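Local coordinates for tellurite resistance protein of COG3793 (PDB 2OU3) that is of unknown function but belongs to the TerB tellurite-resistance family and binds zinc ions and 1H-indole-3-carbaldehyde, at residues Asp28-Met33 against Ile68-Thr73; Thr38-Asp43 against Ile102-Ala107; Glu82-Ser87 against Met92-Ile97; Asp96-Ala101 against Lys121-Leu126. All blocks are in the same frame, centred on the assembly; numbering follows the deposited sequence.

Contact 1: Asp28-Met33 against Ile68-Thr73; sequences DSSIYM and IEDLKT. With I3A (1H-indole-3-carbaldehyde), chain E.
S30 and M33 face D70 and L71 across two nearly parallel helix segments, whose axes come within 10.5 Å at an angle of 23°. From the start of the first segment the helix serves the indole carbaldehyde on another face. D28 lies near the ligand's benzo ring, while its OD1 is hydrogen-bonded to S87 OG and its OD2 to Y161 OH of the second subunit. S29 OG donates to the aldehyde O of the ligand at 2.8 Å. At S30 the chemistry turns to the partner helix: OG is anti to the backbone N (chi1 -180°) and donates a hydrogen bond to a water 2.6 Å away, and that water donates to D70 OD2 at 2.8 Å. The carboxylate of D70 also forms a salt bridge with K34. The ring of Y32 returns to the ligand, whose C2 sits 3.5 Å above the centre of one ring face; Y32 OH is hydrogen-bonded to D96 and S100. Selenomethionine M33 closes the segment with its CB 3.7 Å from L71 CD1, the two side chains crossing at about a right angle. Helix 48-60 borders this apolar end, with A54 and C58 against M33 and L55 against L71.

Contact 2: Thr38-Asp43 against Ile102-Ala107; sequences TCAKAD and IWVSAA. With ZN (zinc ion), chain C.
A40 and S105 bring their backbones near each other, CA to CA 5.8 Å, where helix 26-41 and helix 94-106 both approach their C-terminal ends. Small side chains make this possible. The methyl CB of A40 points at the other helix and touches V104 CG1 at 3.9 Å, the branch placed anti to the backbone N (chi1 169°). S105 OG lies equally close to that methyl carbon, 3.9 Å from A40 CB, but its polar partner is within its own helix, a hydrogen bond with A101 O. The contact is van der Waals packing, and the work on the metal falls to the backbone: S105 O binds the zinc ion at 2.1 Å. Water 2, at 2.3 Å from zinc, stands opposite S105 O at about 175°, and with water 3 and the carboxylates of E50, D108 and E115 six ligands surround the ion. The other helix ends at K41, and A42 leaves helical geometry with positive phi (54°), although its N still bonds T38 O at 2.7 Å. Helix 48-60 packs on V104 through W53 and A54, while helix 113-126 flanks the other segment, with M122 on C39 and A42 and K118 NZ bonded to A40 O.

Contact 3: Glu82-Ser87 against Met92-Ile97; sequences EVIARS and MAQRDI. With I3A (1H-indole-3-carbaldehyde), chain E.
I84 faces Q94 and I97 across the loop joining helix 80-84 to helix 94-106, the closest CA pair being I84 and A93 at 8.4 Å. Around I84 the first segment passes from helix 80-84 into a type I beta turn running to S87, where S87 N bonds I84 O at 3.2 Å. The second segment enters helix 94-106 with A93 at the N-cap position, and I97 N bonds A93 O to set the first helical turn.

The side chain of I84 divides between two partners. Its CG1 lies between the backbone N and the carbonyl carbon (chi1 71°), which sends CD1 to Q94 and CG2 to I97. CD1 comes to 3.8 Å from Q94 NE2, the two side chains crossing at about a right angle; the methyl only packs against this nitrogen, whose polar partner is S91 O. CG2 meets I97 CD1 at 3.8 Å.

In the all-helical TerB fold this is the connection between consecutive helices, and the linking residues are tied into it: S91 OG is hydrogen-bonded to both I84 O and S87 O, and S87 OG to V90 N.

The start of helix 94-106, with its N-cap residue, also forms a wall of the ligand pocket. A93 CB packs 3.6 Å from C7 of the indole carbaldehyde. D96 extends its carboxylate with CG anti to the backbone N, and OD2 accepts the indole N-H at 2.8 Å in a nearly straight bond of 165°. The same OD2 is hydrogen-bonded to Y155 OH of the second subunit, so the ligand site lies next to that subunit.

Contact 4: Asp96-Ala101 against Lys121-Leu126; sequences DILLSA and KMATIL. With I3A (1H-indole-3-carbaldehyde), chain E.
L98 and I97 pack against A123 and L126 in an antiparallel helical hairpin: helices 94-106 and 113-126 follow each other in the chain, and their segments run at 167° with axes 10.7 Å apart. L98, whose CA is also nearest to the partner helix (7.1 Å from that of A123), makes the largest single contribution to the packing, followed by L126. Its CB is directed at segment 121-126, and CG continues anti to the backbone N (chi1 -160°), so that the fork of methyl groups opens onto the facing helix. One branch, CD2, meets the methyl CB of A123 at 4.0 Å. The other, CD1, reaches the start of the same residue, 4.1 Å from A123 N, and also lies 4.2 Å from CD1 of L126, whose side chain crosses that of L98 at a slant. The contact is purely apolar, and most of its residues are buried. V133 and L136 of helix 130-154 also pack on L98, and C39 of helix 26-41 does so as well, while L80 adjoins L126. The residue before L98, I97, adds a looser touch: its CG2 stands 4.4 Å from L126 CD1.

Contacts 1, 2 and 4 are mainly buried, whereas contact 3 is only partly so. Helix 26-41 serves contacts 1 and 2, and helix 94-106 serves contacts 2, 3 and 4; contacts 3 and 4 share D96 and I97. Chemistry follows place. Contact 4 is wholly apolar, contact 2 joins small side chains beside a zinc ion, contact 1 adds a water bridge to its apolar end, and contact 3 joins isoleucine and amide packing to the carboxylate accepting the ligand N-H. Contacts 1 and 3 approach one indole carbaldehyde from different helices and, with contact 4, reach the second subunit. Contacts 2 and 4, 9 Å apart between centres, meet where C39 O comes 3.5 Å from M122 CG.

Contact 1: Asp28-Met33 against Ile68-Thr73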
loop_
_atom_site.group_PDB
_atom_site.type_symbol
_atom_site.label_atom_id
_atom_site.label_comp_id
_atom_site.label_asym_id
_atom_site.label_seq_id
_atom_site.Cartn_x
_atom_site.Cartn_y
_atom_site.Cartn_z
ATOM N N ASP A 28 -0.868 8.831 17.828
ATOM C CA ASP A 28 -0.890 9.622 16.602
ATOM C C ASP A 28 -1.693 8.972 15.479
ATOM O O ASP A 28 -2.428 9.664 14.774
ATOM C CB ASP A 28 0.517 9.962 16.107
ATOM C CG ASP A 28 1.106 11.227 16.766
ATOM O OD1 ASP A 28 0.362 11.960 17.477
ATOM O OD2 ASP A 28 2.318 11.507 16.525
ATOM N N SER A 29 -1.574 7.651 15.313
ATOM C CA SER A 29 -2.395 6.962 14.321
ATOM C C SER A 29 -3.864 7.166 14.640
ATOM O O SER A 29 -4.677 7.441 13.744
ATOM C CB SER A 29 -2.059 5.451 14.240
ATOM O OG SER A 29 -0.755 5.231 13.691
ATOM N N SER A 30 -4.205 7.049 15.920
ATOM C CA SER A 30 -5.576 7.251 16.388
ATOM C C SER A 30 -6.116 8.658 16.087
ATOM O O SER A 30 -7.171 8.813 15.477
ATOM C CB SER A 30 -5.640 6.988 17.911
ATOM O OG SER A 30 -6.953 7.161 18.422
ATOM N N ILE A 31 -5.362 9.671 16.496
ATOM C CA ILE A 31 -5.733 11.069 16.278
ATOM C C ILE A 31 -5.839 11.375 14.772
ATOM O O ILE A 31 -6.822 11.983 14.313
ATOM C CB ILE A 31 -4.749 12.031 16.999
ATOM C CG1 ILE A 31 -4.849 11.878 18.521
ATOM C CG2 ILE A 31 -5.047 13.484 16.652
ATOM C CD1 ILE A 31 -3.652 12.448 19.276
ATOM N N TYR A 32 -4.865 10.893 13.999
ATOM C CA TYR A 32 -4.887 11.063 12.550
ATOM C C TYR A 32 -6.162 10.478 11.941
ATOM O O TYR A 32 -6.860 11.159 11.168
ATOM C CB TYR A 32 -3.674 10.398 11.929
ATOM C CG TYR A 32 -3.669 10.349 10.404
ATOM C CD1 TYR A 32 -3.228 11.429 9.658
ATOM C CD2 TYR A 32 -4.100 9.214 9.720
ATOM C CE1 TYR A 32 -3.221 11.389 8.270
ATOM C CE2 TYR A 32 -4.096 9.166 8.346
ATOM C CZ TYR A 32 -3.640 10.232 7.618
ATOM O OH TYR A 32 -3.627 10.147 6.243
HETATM N N MSE A 33 -6.495 9.243 12.305
HETATM C CA MSE A 33 -7.686 8.573 11.767
HETATM C C MSE A 33 -8.966 9.230 12.224
HETATM O O MSE A 33 -9.916 9.318 11.463
HETATM C CB MSE A 33 -7.730 7.091 12.126
HETATM C CG MSE A 33 -6.833 6.248 11.288
HETATM SE SE MSE A 33 -7.169 6.434 9.378
HETATM C CE MSE A 33 -9.010 6.441 9.406
ATOM N N ILE A 68 -8.059 0.352 16.759
ATOM C CA ILE A 68 -9.190 -0.043 15.914
ATOM C C ILE A 68 -10.477 -0.211 16.723
ATOM O O ILE A 68 -11.553 0.267 16.321
ATOM C CB ILE A 68 -8.874 -1.343 15.102
ATOM C CG1 ILE A 68 -7.616 -1.150 14.259
ATOM C CG2 ILE A 68 -10.072 -1.734 14.221
ATOM C CD1 ILE A 68 -7.622 0.041 13.275
ATOM N N GLU A 69 -10.386 -0.852 17.876
ATOM C CA GLU A 69 -11.573 -0.998 18.716
ATOM C C GLU A 69 -12.177 0.361 19.087
ATOM O O GLU A 69 -13.394 0.570 19.062
ATOM C CB GLU A 69 -11.225 -1.754 19.977
ATOM C CG GLU A 69 -10.825 -3.186 19.684
ATOM C CD GLU A 69 -11.989 -4.057 19.215
ATOM O OE1 GLU A 69 -13.161 -3.598 19.174
ATOM O OE2 GLU A 69 -11.701 -5.219 18.862
ATOM N N ASP A 70 -11.298 1.305 19.394
ATOM C CA ASP A 70 -11.722 2.659 19.779
ATOM C C ASP A 70 -12.273 3.468 18.567
ATOM O O ASP A 70 -13.225 4.251 18.720
ATOM C CB ASP A 70 -10.552 3.362 20.478
ATOM C CG ASP A 70 -10.871 4.746 20.934
ATOM O OD1 ASP A 70 -11.461 4.876 22.013
ATOM O OD2 ASP A 70 -10.453 5.697 20.249
ATOM N N LEU A 71 -11.724 3.264 17.378
ATOM C CA LEU A 71 -12.307 3.860 16.159
ATOM C C LEU A 71 -13.690 3.294 15.846
ATOM O O LEU A 71 -14.559 4.016 15.350
ATOM C CB LEU A 71 -11.384 3.670 14.934
ATOM C CG LEU A 71 -10.087 4.470 14.875
ATOM C CD1 LEU A 71 -9.179 4.043 13.699
ATOM C CD2 LEU A 71 -10.388 5.944 14.816
ATOM N N LYS A 72 -13.887 1.999 16.095
ATOM C CA LYS A 72 -15.191 1.366 15.853
ATOM C C LYS A 72 -16.331 2.069 16.578
ATOM O O LYS A 72 -17.395 2.252 16.001
ATOM C CB LYS A 72 -15.187 -0.127 16.223
ATOM C CG LYS A 72 -14.432 -0.965 15.197
ATOM C CD LYS A 72 -14.730 -2.450 15.269
ATOM C CE LYS A 72 -13.659 -3.238 16.000
ATOM N NZ LYS A 72 -13.387 -4.569 15.346
ATOM N N THR A 73 -16.090 2.486 17.819
ATOM C CA THR A 73 -17.102 3.153 18.658
ATOM C C THR A 73 -17.060 4.687 18.559
ATOM O O THR A 73 -17.911 5.393 19.111
ATOM C CB THR A 73 -16.910 2.748 20.126
ATOM O OG1 THR A 73 -15.605 3.160 20.578
ATOM C CG2 THR A 73 -17.047 1.220 20.282
HETATM O O I3A E . -0.400 7.138 11.659
HETATM C "C3'" I3A E . -0.551 7.290 10.449
HETATM C C3 I3A E . -0.307 8.643 9.892
HETATM C C2 I3A E . -0.372 8.945 8.559
HETATM N N I3A E . -0.064 10.279 8.421
HETATM C C8 I3A E . 0.197 10.852 9.614
HETATM C C9 I3A E . 0.065 9.833 10.664
HETATM C C4 I3A E . 0.319 10.140 12.010
HETATM C C5 I3A E . 0.655 11.433 12.332
HETATM C C6 I3A E . 0.794 12.424 11.347
HETATM C C7 I3A E . 0.570 12.121 10.013
HETATM O O HOH W 1 -8.635 5.140 18.163
#

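Contact 2: Thr38-Asp43 against Ile102-Ala107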
loop_
_atom_site.group_PDB
_atom_site.type_symbol
_atom_site.label_atom_id
_atom_site.label_comp_id
_atom_site.label_asym_id
_atom_site.label_seq_id
_atom_site.Cartn_x
_atom_site.Cartn_y
_atom_site.Cartn_z
ATOM N N THR A 38 -13.557 12.487 10.815
ATOM C CA THR A 38 -14.249 13.759 10.963
ATOM C C THR A 38 -14.365 14.474 9.611
ATOM O O THR A 38 -15.413 15.008 9.271
ATOM C CB THR A 38 -13.521 14.691 11.931
ATOM O OG1 THR A 38 -13.307 13.996 13.147
ATOM C CG2 THR A 38 -14.327 15.944 12.203
ATOM N N CYS A 39 -13.267 14.482 8.875
ATOM C CA CYS A 39 -13.182 15.127 7.579
ATOM C C CYS A 39 -14.134 14.484 6.559
ATOM O O CYS A 39 -14.877 15.179 5.890
ATOM C CB CYS A 39 -11.722 15.069 7.092
ATOM S SG CYS A 39 -11.177 16.307 5.910
ATOM N N ALA A 40 -14.087 13.159 6.451
ATOM C CA ALA A 40 -14.946 12.431 5.524
ATOM C C ALA A 40 -16.420 12.636 5.884
ATOM O O ALA A 40 -17.245 12.873 5.007
ATOM C CB ALA A 40 -14.616 10.960 5.531
ATOM N N LYS A 41 -16.743 12.543 7.174
ATOM C CA LYS A 41 -18.130 12.720 7.626
ATOM C C LYS A 41 -18.572 14.179 7.441
ATOM O O LYS A 41 -19.691 14.443 6.990
ATOM C CB LYS A 41 -18.272 12.286 9.079
ATOM C CG LYS A 41 -19.705 12.136 9.563
ATOM C CD LYS A 41 -19.750 12.103 11.085
ATOM C CE LYS A 41 -21.156 11.774 11.594
ATOM N NZ LYS A 41 -21.130 11.313 12.995
ATOM N N ALA A 42 -17.671 15.102 7.772
ATOM C CA ALA A 42 -17.852 16.529 7.517
ATOM C C ALA A 42 -19.170 17.004 8.119
ATOM O O ALA A 42 -19.355 16.933 9.334
ATOM C CB ALA A 42 -17.764 16.844 6.013
ATOM N N ASP A 43 -20.089 17.490 7.293
ATOM C CA ASP A 43 -21.384 17.895 7.815
ATOM C C ASP A 43 -22.179 16.628 8.077
ATOM O O ASP A 43 -22.700 16.407 9.176
ATOM N N ILE A 102 -10.656 11.951 1.191
ATOM C CA ILE A 102 -11.139 11.787 -0.196
ATOM C C ILE A 102 -11.254 10.316 -0.549
ATOM O O ILE A 102 -12.279 9.886 -1.068
ATOM C CB ILE A 102 -10.203 12.495 -1.190
ATOM C CG1 ILE A 102 -10.314 14.008 -0.997
ATOM C CG2 ILE A 102 -10.527 12.090 -2.674
ATOM C CD1 ILE A 102 -9.134 14.835 -1.594
ATOM N N TRP A 103 -10.199 9.541 -0.272
ATOM C CA TRP A 103 -10.194 8.100 -0.550
ATOM C C TRP A 103 -11.279 7.380 0.242
ATOM O O TRP A 103 -11.963 6.523 -0.293
ATOM C CB TRP A 103 -8.846 7.472 -0.229
ATOM C CG TRP A 103 -7.898 7.460 -1.342
ATOM C CD1 TRP A 103 -6.913 8.359 -1.600
ATOM C CD2 TRP A 103 -7.855 6.493 -2.391
ATOM N NE1 TRP A 103 -6.218 7.985 -2.741
ATOM C CE2 TRP A 103 -6.791 6.856 -3.256
ATOM C CE3 TRP A 103 -8.624 5.366 -2.698
ATOM C CZ2 TRP A 103 -6.476 6.118 -4.377
ATOM C CZ3 TRP A 103 -8.304 4.636 -3.814
ATOM C CH2 TRP A 103 -7.254 5.014 -4.641
ATOM N N VAL A 104 -11.443 7.743 1.510
ATOM C CA VAL A 104 -12.527 7.174 2.313
ATOM C C VAL A 104 -13.912 7.467 1.699
ATOM O O VAL A 104 -14.744 6.584 1.638
ATOM C CB VAL A 104 -12.491 7.690 3.754
ATOM C CG1 VAL A 104 -13.770 7.301 4.497
ATOM C CG2 VAL A 104 -11.250 7.113 4.490
ATOM N N SER A 105 -14.141 8.705 1.296
ATOM C CA SER A 105 -15.391 9.127 0.723
ATOM C C SER A 105 -15.644 8.380 -0.599
ATOM O O SER A 105 -16.767 8.092 -0.967
ATOM C CB SER A 105 -15.357 10.630 0.493
ATOM O OG SER A 105 -15.368 11.330 1.723
ATOM N N ALA A 106 -14.587 8.095 -1.333
ATOM C CA ALA A 106 -14.705 7.383 -2.602
ATOM C C ALA A 106 -14.999 5.895 -2.426
ATOM O O ALA A 106 -15.363 5.238 -3.390
ATOM C CB ALA A 106 -13.388 7.539 -3.409
ATOM N N ALA A 107 -14.842 5.356 -1.210
ATOM C CA ALA A 107 -14.855 3.901 -0.974
ATOM C C ALA A 107 -16.194 3.271 -1.282
ATOM O O ALA A 107 -16.261 2.095 -1.618
ATOM C CB ALA A 107 -14.457 3.563 0.500
HETATM ZN ZN ZN C . -18.766 8.219 -0.405
HETATM O O HOH W 2 -20.988 8.157 0.136
HETATM O O HOH W 3 -19.121 8.183 -2.577
#

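Contact 3: Glu82-Ser87 against Met92-Ile97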
loop_
_atom_site.group_PDB
_atom_site.type_symbol
_atom_site.label_atom_id
_atom_site.label_comp_id
_atom_site.label_asym_id
_atom_site.label_seq_id
_atom_site.Cartn_x
_atom_site.Cartn_y
_atom_site.Cartn_z
ATOM N N GLU A 82 -10.029 20.974 16.653
ATOM C CA GLU A 82 -9.719 20.527 18.015
ATOM C C GLU A 82 -9.064 19.146 18.015
ATOM O O GLU A 82 -8.160 18.878 18.802
ATOM C CB GLU A 82 -10.966 20.502 18.883
ATOM C CG GLU A 82 -11.629 21.888 19.032
ATOM C CD GLU A 82 -12.770 21.897 20.057
ATOM O OE1 GLU A 82 -13.008 20.856 20.720
ATOM O OE2 GLU A 82 -13.450 22.941 20.171
ATOM N N VAL A 83 -9.514 18.277 17.134
ATOM C CA VAL A 83 -8.934 16.958 17.046
ATOM C C VAL A 83 -7.446 17.037 16.667
ATOM O O VAL A 83 -6.589 16.430 17.333
ATOM C CB VAL A 83 -9.752 16.066 16.097
ATOM C CG1 VAL A 83 -9.096 14.674 15.976
ATOM C CG2 VAL A 83 -11.168 15.918 16.633
ATOM N N ILE A 84 -7.143 17.777 15.601
ATOM C CA ILE A 84 -5.773 17.820 15.078
ATOM C C ILE A 84 -4.814 18.429 16.084
ATOM O O ILE A 84 -3.651 18.025 16.165
ATOM C CB ILE A 84 -5.637 18.495 13.661
ATOM C CG1 ILE A 84 -5.869 20.023 13.725
ATOM C CG2 ILE A 84 -6.561 17.795 12.638
ATOM C CD1 ILE A 84 -5.364 20.825 12.497
ATOM N N ALA A 85 -5.326 19.343 16.895
ATOM C CA ALA A 85 -4.525 20.048 17.904
ATOM C C ALA A 85 -4.119 19.144 19.091
ATOM O O ALA A 85 -3.296 19.510 19.918
ATOM C CB ALA A 85 -5.285 21.313 18.415
ATOM N N ARG A 86 -4.658 17.931 19.129
ATOM C CA ARG A 86 -4.254 16.960 20.121
ATOM C C ARG A 86 -2.842 16.444 19.882
ATOM O O ARG A 86 -2.239 15.888 20.797
ATOM C CB ARG A 86 -5.260 15.810 20.213
ATOM C CG ARG A 86 -6.589 16.245 20.776
ATOM C CD ARG A 86 -7.649 15.144 20.727
ATOM N NE ARG A 86 -8.954 15.756 20.904
ATOM C CZ ARG A 86 -10.120 15.235 20.537
ATOM N NH1 ARG A 86 -10.209 14.035 19.970
ATOM N NH2 ARG A 86 -11.208 15.966 20.737
ATOM N N SER A 87 -2.296 16.653 18.679
ATOM C CA SER A 87 -0.954 16.187 18.351
ATOM C C SER A 87 -0.162 17.154 17.485
ATOM O O SER A 87 -0.643 17.565 16.419
ATOM C CB SER A 87 -1.088 14.899 17.573
ATOM O OG SER A 87 0.133 14.545 16.950
HETATM N N MSE A 92 0.580 18.788 11.462
HETATM C CA MSE A 92 1.350 19.022 10.240
HETATM C C MSE A 92 0.745 18.279 9.027
HETATM O O MSE A 92 1.255 18.384 7.904
HETATM C CB MSE A 92 2.795 18.529 10.432
HETATM C CG MSE A 92 3.476 19.174 11.573
HETATM SE SE MSE A 92 5.220 18.423 11.989
HETATM C CE MSE A 92 5.691 18.527 10.458
ATOM N N ALA A 93 -0.334 17.543 9.274
ATOM C CA ALA A 93 -0.800 16.484 8.395
ATOM C C ALA A 93 -2.039 16.883 7.599
ATOM O O ALA A 93 -2.752 16.031 7.084
ATOM C CB ALA A 93 -1.099 15.232 9.241
ATOM N N GLN A 94 -2.282 18.187 7.468
ATOM C CA GLN A 94 -3.546 18.667 6.884
ATOM C C GLN A 94 -3.831 18.099 5.496
ATOM O O GLN A 94 -4.934 17.647 5.239
ATOM C CB GLN A 94 -3.596 20.196 6.849
ATOM C CG GLN A 94 -3.772 20.870 8.240
ATOM C CD GLN A 94 -2.474 21.051 9.008
ATOM O OE1 GLN A 94 -1.406 20.569 8.602
ATOM N NE2 GLN A 94 -2.565 21.739 10.141
ATOM N N ARG A 95 -2.844 18.128 4.596
ATOM C CA ARG A 95 -3.071 17.651 3.225
ATOM C C ARG A 95 -3.229 16.130 3.192
ATOM O O ARG A 95 -4.014 15.582 2.435
ATOM C CB ARG A 95 -1.942 18.060 2.305
ATOM C CG ARG A 95 -1.803 19.574 2.151
ATOM C CD ARG A 95 -0.662 19.887 1.207
ATOM N NE ARG A 95 -0.382 21.310 1.156
ATOM C CZ ARG A 95 0.406 21.878 0.250
ATOM N NH1 ARG A 95 1.015 21.166 -0.687
ATOM N NH2 ARG A 95 0.572 23.166 0.280
ATOM N N ASP A 96 -2.456 15.476 4.041
ATOM C CA ASP A 96 -2.452 14.039 4.201
ATOM C C ASP A 96 -3.847 13.590 4.694
ATOM O O ASP A 96 -4.452 12.678 4.151
ATOM C CB ASP A 96 -1.312 13.748 5.179
ATOM C CG ASP A 96 -1.088 12.268 5.484
ATOM O OD1 ASP A 96 -1.833 11.378 5.000
ATOM O OD2 ASP A 96 -0.076 12.036 6.215
ATOM N N ILE A 97 -4.362 14.268 5.713
ATOM C CA ILE A 97 -5.665 13.962 6.242
ATOM C C ILE A 97 -6.716 14.085 5.106
ATOM O O ILE A 97 -7.589 13.230 4.954
ATOM C CB ILE A 97 -6.053 14.961 7.410
ATOM C CG1 ILE A 97 -5.248 14.678 8.703
ATOM C CG2 ILE A 97 -7.576 14.930 7.683
ATOM C CD1 ILE A 97 -5.150 15.897 9.683
HETATM O O I3A E . -0.400 7.138 11.659
HETATM C "C3'" I3A E . -0.551 7.290 10.449
HETATM C C3 I3A E . -0.307 8.643 9.892
HETATM C C2 I3A E . -0.372 8.945 8.559
HETATM N N I3A E . -0.064 10.279 8.421
HETATM C C8 I3A E . 0.197 10.852 9.614
HETATM C C9 I3A E . 0.065 9.833 10.664
HETATM C C4 I3A E . 0.319 10.140 12.010
HETATM C C5 I3A E . 0.655 11.433 12.332
HETATM C C6 I3A E . 0.794 12.424 11.347
HETATM C C7 I3A E . 0.570 12.121 10.013
#

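Contact 4: Asp96-Ala101 against Lys121-Leu126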
loop_
_atom_site.group_PDB
_atom_site.type_symbol
_atom_site.label_atom_id
_atom_site.label_comp_id
_atom_site.label_asym_id
_atom_site.label_seq_id
_atom_site.Cartn_x
_atom_site.Cartn_y
_atom_site.Cartn_z
ATOM N N ASP A 96 -2.456 15.476 4.041
ATOM C CA ASP A 96 -2.452 14.039 4.201
ATOM C C ASP A 96 -3.847 13.590 4.694
ATOM O O ASP A 96 -4.452 12.678 4.151
ATOM C CB ASP A 96 -1.312 13.748 5.179
ATOM C CG ASP A 96 -1.088 12.268 5.484
ATOM O OD1 ASP A 96 -1.833 11.378 5.000
ATOM O OD2 ASP A 96 -0.076 12.036 6.215
ATOM N N ILE A 97 -4.362 14.268 5.713
ATOM C CA ILE A 97 -5.665 13.962 6.242
ATOM C C ILE A 97 -6.716 14.085 5.106
ATOM O O ILE A 97 -7.589 13.230 4.954
ATOM C CB ILE A 97 -6.053 14.961 7.410
ATOM C CG1 ILE A 97 -5.248 14.678 8.703
ATOM C CG2 ILE A 97 -7.576 14.930 7.683
ATOM C CD1 ILE A 97 -5.150 15.897 9.683
ATOM N N LEU A 98 -6.640 15.179 4.356
ATOM C CA LEU A 98 -7.646 15.469 3.294
ATOM C C LEU A 98 -7.661 14.388 2.243
ATOM O O LEU A 98 -8.719 13.921 1.837
ATOM C CB LEU A 98 -7.364 16.821 2.653
ATOM C CG LEU A 98 -8.596 17.389 1.933
ATOM C CD1 LEU A 98 -9.477 17.913 3.078
ATOM C CD2 LEU A 98 -8.309 18.504 0.951
ATOM N N LEU A 99 -6.466 13.979 1.797
ATOM C CA LEU A 99 -6.326 12.952 0.800
ATOM C C LEU A 99 -6.899 11.627 1.262
ATOM O O LEU A 99 -7.615 10.976 0.531
ATOM C CB LEU A 99 -4.855 12.801 0.353
ATOM C CG LEU A 99 -4.629 11.711 -0.715
ATOM C CD1 LEU A 99 -5.406 11.987 -2.005
ATOM C CD2 LEU A 99 -3.123 11.499 -0.997
ATOM N N SER A 100 -6.601 11.224 2.480
ATOM C CA SER A 100 -7.217 10.009 3.034
ATOM C C SER A 100 -8.736 10.154 3.123
ATOM O O SER A 100 -9.463 9.226 2.817
ATOM C CB SER A 100 -6.635 9.701 4.419
ATOM O OG SER A 100 -5.275 9.282 4.300
ATOM N N ALA A 101 -9.212 11.338 3.520
ATOM C CA ALA A 101 -10.651 11.601 3.591
ATOM C C ALA A 101 -11.333 11.467 2.226
ATOM O O ALA A 101 -12.434 10.909 2.109
ATOM C CB ALA A 101 -10.917 13.000 4.160
ATOM N N LYS A 121 -15.206 22.357 2.439
ATOM C CA LYS A 121 -15.531 22.933 3.751
ATOM C C LYS A 121 -14.496 22.541 4.788
ATOM O O LYS A 121 -14.096 23.369 5.612
ATOM C CB LYS A 121 -16.940 22.517 4.210
ATOM C CG LYS A 121 -18.051 23.244 3.488
ATOM C CD LYS A 121 -19.440 22.911 4.054
HETATM N N MSE A 122 -14.041 21.289 4.726
HETATM C CA MSE A 122 -13.026 20.790 5.658
HETATM C C MSE A 122 -11.661 21.368 5.340
HETATM O O MSE A 122 -10.925 21.762 6.248
HETATM C CB MSE A 122 -12.942 19.264 5.646
HETATM C CG MSE A 122 -14.177 18.550 6.158
HETATM SE SE MSE A 122 -14.719 19.130 7.986
HETATM C CE MSE A 122 -16.389 19.379 7.652
ATOM N N ALA A 123 -11.326 21.444 4.046
ATOM C CA ALA A 123 -10.070 22.081 3.623
ATOM C C ALA A 123 -9.984 23.518 4.070
ATOM O O ALA A 123 -8.904 23.986 4.424
ATOM C CB ALA A 123 -9.882 21.976 2.118
ATOM N N THR A 124 -11.112 24.236 4.066
ATOM C CA THR A 124 -11.132 25.588 4.603
ATOM C C THR A 124 -10.778 25.592 6.103
ATOM O O THR A 124 -9.937 26.393 6.560
ATOM C CB THR A 124 -12.493 26.220 4.356
ATOM O OG1 THR A 124 -12.900 25.924 3.010
ATOM C CG2 THR A 124 -12.408 27.703 4.577
ATOM N N ILE A 125 -11.409 24.700 6.850
ATOM C CA ILE A 125 -11.118 24.523 8.280
ATOM C C ILE A 125 -9.655 24.178 8.490
ATOM O O ILE A 125 -9.001 24.744 9.360
ATOM C CB ILE A 125 -12.020 23.451 8.904
ATOM C CG1 ILE A 125 -13.474 23.954 8.929
ATOM C CG2 ILE A 125 -11.548 23.115 10.335
ATOM C CD1 ILE A 125 -14.526 22.872 9.198
ATOM N N LEU A 126 -9.135 23.291 7.648
ATOM C CA LEU A 126 -7.719 22.913 7.679
ATOM C C LEU A 126 -6.754 23.955 7.127
ATOM O O LEU A 126 -5.541 23.803 7.276
ATOM C CB LEU A 126 -7.524 21.585 6.945
ATOM C CG LEU A 126 -8.103 20.350 7.608
ATOM C CD1 LEU A 126 -7.843 19.192 6.704
ATOM C CD2 LEU A 126 -7.497 20.104 9.000
HETATM O O I3A E . -0.400 7.138 11.659
HETATM C "C3'" I3A E . -0.551 7.290 10.449
HETATM C C3 I3A E . -0.307 8.643 9.892
HETATM C C2 I3A E . -0.372 8.945 8.559
HETATM N N I3A E . -0.064 10.279 8.421
HETATM C C8 I3A E . 0.197 10.852 9.614
HETATM C C9 I3A E . 0.065 9.833 10.664
HETATM C C4 I3A E . 0.319 10.140 12.010
HETATM C C5 I3A E . 0.655 11.433 12.332
HETATM C C6 I3A E . 0.794 12.424 11.347
HETATM C C7 I3A E . 0.570 12.121 10.013
#